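Local coordinates for protein isoaspartyl dipeptidase (PDB 7CDH) that probably hydrolyses isoaspartyl (beta-aspartyl) dipeptides as a zinc-dependent amidohydrolase-family peptidase from a thermophilic bacterium, consistent with a role in protein repair, at residues R174-I179 with V192-G197. Sequence-based numbering, arbitrary orientation.
Sequences RIVADI and VNFHVG. With ZN (zinc ion), chain K.
Val176 on helix 169-186 lies closest to Val192 on strand 191-196 (CA atoms 6.4 Å apart), with the axes of the two short segments 10.0 Å apart and running in roughly opposite directions, at 147°. The meeting is wholly apolar and centres on one methyl, CG2 of Val192. The CG1 branch of Val192 stands anti to the backbone N (chi1 -178°), which leaves CG2 beside that nitrogen and directed at the helix. There it meets Ile179 CG2 at 3.3 Å and Val176 CG2 at 3.7 Å, one helical turn presenting both partners. Val192 CG1 instead lies over the rim of one face of the Phe194 ring, while Val176 CG2 reaches the ring edge near its plane, 4.2 Å from CZ. Phe194 thus extends the apolar layer along the strand. Near the C-terminal end of the strand, on the side away from the helix, His195 ND1 binds a zinc ion at 2.1 Å, together with Glu156 and His224, while Asp161 accepts a hydrogen bond from NE2. The packing joins helix and strand within the beta-alpha-beta unit 151-159, 169-186, 191-196 of the TIM-barrel-like amidohydrolase domain; Ile175 packs on Val154 and Ile157 of strand 151-159, Val176 and Phe194 touch Leu220 of strand 220-223, and Ile179 meets Ile145 of helix 141-147.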
loop_
_atom_site.group_PDB
_atom_site.type_symbol
_atom_site.label_atom_id
_atom_site.label_comp_id
_atom_site.label_asym_id
_atom_site.label_seq_id
_atom_site.Cartn_x
_atom_site.Cartn_y
_atom_site.Cartn_z
ATOM N N ARG A 174 0.120 -16.733 16.864
ATOM C CA ARG A 174 -0.316 -15.358 16.606
ATOM C C ARG A 174 -1.813 -15.380 16.236
ATOM O O ARG A 174 -2.578 -14.587 16.842
ATOM C CB ARG A 174 0.569 -14.738 15.534
ATOM C CG ARG A 174 0.131 -13.344 15.081
ATOM C CD ARG A 174 0.115 -12.255 16.137
ATOM N NE ARG A 174 1.163 -12.426 17.130
ATOM C CZ ARG A 174 2.454 -12.205 16.916
ATOM N NH1 ARG A 174 2.871 -11.780 15.730
ATOM N NH2 ARG A 174 3.315 -12.415 17.899
ATOM N N ILE A 175 -2.227 -16.291 15.343
ATOM C CA ILE A 175 -3.631 -16.419 14.855
ATOM C C ILE A 175 -4.536 -16.804 16.032
ATOM O O ILE A 175 -5.580 -16.167 16.202
ATOM C CB ILE A 175 -3.717 -17.428 13.689
ATOM C CG1 ILE A 175 -3.068 -16.869 12.422
ATOM C CG2 ILE A 175 -5.161 -17.875 13.432
ATOM C CD1 ILE A 175 -2.505 -17.962 11.546
ATOM N N VAL A 176 -4.137 -17.776 16.844
ATOM C CA VAL A 176 -4.982 -18.195 17.994
ATOM C C VAL A 176 -5.086 -17.020 18.975
ATOM O O VAL A 176 -6.192 -16.751 19.432
ATOM C CB VAL A 176 -4.455 -19.464 18.675
ATOM C CG1 VAL A 176 -5.230 -19.769 19.937
ATOM C CG2 VAL A 176 -4.494 -20.654 17.742
ATOM N N ALA A 177 -3.986 -16.349 19.304
ATOM C CA ALA A 177 -4.029 -15.200 20.247
ATOM C C ALA A 177 -4.902 -14.071 19.690
ATOM O O ALA A 177 -5.633 -13.452 20.468
ATOM C CB ALA A 177 -2.649 -14.702 20.576
ATOM N N ASP A 178 -4.862 -13.825 18.387
ATOM C CA ASP A 178 -5.650 -12.731 17.761
ATOM C C ASP A 178 -7.142 -13.085 17.828
ATOM O O ASP A 178 -7.941 -12.233 18.206
ATOM C CB ASP A 178 -5.123 -12.415 16.362
ATOM C CG ASP A 178 -3.799 -11.638 16.375
ATOM O OD1 ASP A 178 -3.284 -11.341 17.513
ATOM O OD2 ASP A 178 -3.259 -11.334 15.241
ATOM N N ILE A 179 -7.526 -14.318 17.572
ATOM C CA ILE A 179 -8.967 -14.650 17.539
ATOM C C ILE A 179 -9.477 -14.749 18.986
ATOM O O ILE A 179 -10.583 -14.268 19.254
ATOM C CB ILE A 179 -9.214 -15.885 16.654
ATOM C CG1 ILE A 179 -10.541 -15.777 15.892
ATOM C CG2 ILE A 179 -9.136 -17.167 17.456
ATOM C CD1 ILE A 179 -10.603 -14.619 14.909
ATOM N N VAL A 192 -10.745 -21.216 16.890
ATOM C CA VAL A 192 -9.870 -21.637 15.770
ATOM C C VAL A 192 -10.314 -23.057 15.419
ATOM O O VAL A 192 -10.226 -23.893 16.286
ATOM C CB VAL A 192 -8.376 -21.576 16.135
ATOM C CG1 VAL A 192 -7.490 -21.963 14.959
ATOM C CG2 VAL A 192 -8.005 -20.206 16.670
ATOM N N ASN A 193 -10.801 -23.270 14.196
ATOM C CA ASN A 193 -11.169 -24.590 13.650
ATOM C C ASN A 193 -9.968 -25.079 12.838
ATOM O O ASN A 193 -9.549 -24.380 11.883
ATOM C CB ASN A 193 -12.484 -24.491 12.880
ATOM C CG ASN A 193 -12.928 -25.782 12.226
ATOM O OD1 ASN A 193 -13.352 -25.778 11.081
ATOM N ND2 ASN A 193 -12.909 -26.871 12.964
ATOM N N PHE A 194 -9.394 -26.213 13.240
ATOM C CA PHE A 194 -8.242 -26.841 12.552
ATOM C C PHE A 194 -8.787 -27.954 11.675
ATOM O O PHE A 194 -9.439 -28.856 12.219
ATOM C CB PHE A 194 -7.230 -27.405 13.546
ATOM C CG PHE A 194 -6.553 -26.343 14.356
ATOM C CD1 PHE A 194 -5.537 -25.582 13.814
ATOM C CD2 PHE A 194 -6.970 -26.064 15.638
ATOM C CE1 PHE A 194 -4.929 -24.584 14.557
ATOM C CE2 PHE A 194 -6.367 -25.054 16.378
ATOM C CZ PHE A 194 -5.345 -24.323 15.834
ATOM N N HIS A 195 -8.568 -27.856 10.364
ATOM C CA HIS A 195 -8.619 -29.030 9.475
ATOM C C HIS A 195 -7.404 -29.898 9.783
ATOM O O HIS A 195 -6.268 -29.448 9.549
ATOM C CB HIS A 195 -8.659 -28.623 8.014
ATOM C CG HIS A 195 -8.409 -29.764 7.098
ATOM N ND1 HIS A 195 -9.442 -30.447 6.498
ATOM C CD2 HIS A 195 -7.256 -30.376 6.736
ATOM C CE1 HIS A 195 -8.921 -31.421 5.764
ATOM N NE2 HIS A 195 -7.572 -31.401 5.881
ATOM N N VAL A 196 -7.628 -31.103 10.294
ATOM C CA VAL A 196 -6.493 -32.013 10.576
ATOM C C VAL A 196 -6.440 -33.082 9.498
ATOM O O VAL A 196 -7.399 -33.845 9.366
ATOM C CB VAL A 196 -6.564 -32.650 11.968
ATOM C CG1 VAL A 196 -5.304 -33.463 12.215
ATOM C CG2 VAL A 196 -6.764 -31.607 13.053
ATOM N N GLY A 197 -5.339 -33.122 8.765
ATOM C CA GLY A 197 -5.130 -34.120 7.716
ATOM C C GLY A 197 -4.596 -35.399 8.318
ATOM O O GLY A 197 -4.751 -35.595 9.519
HETATM ZN ZN ZN K . -11.512 -30.038 6.342
#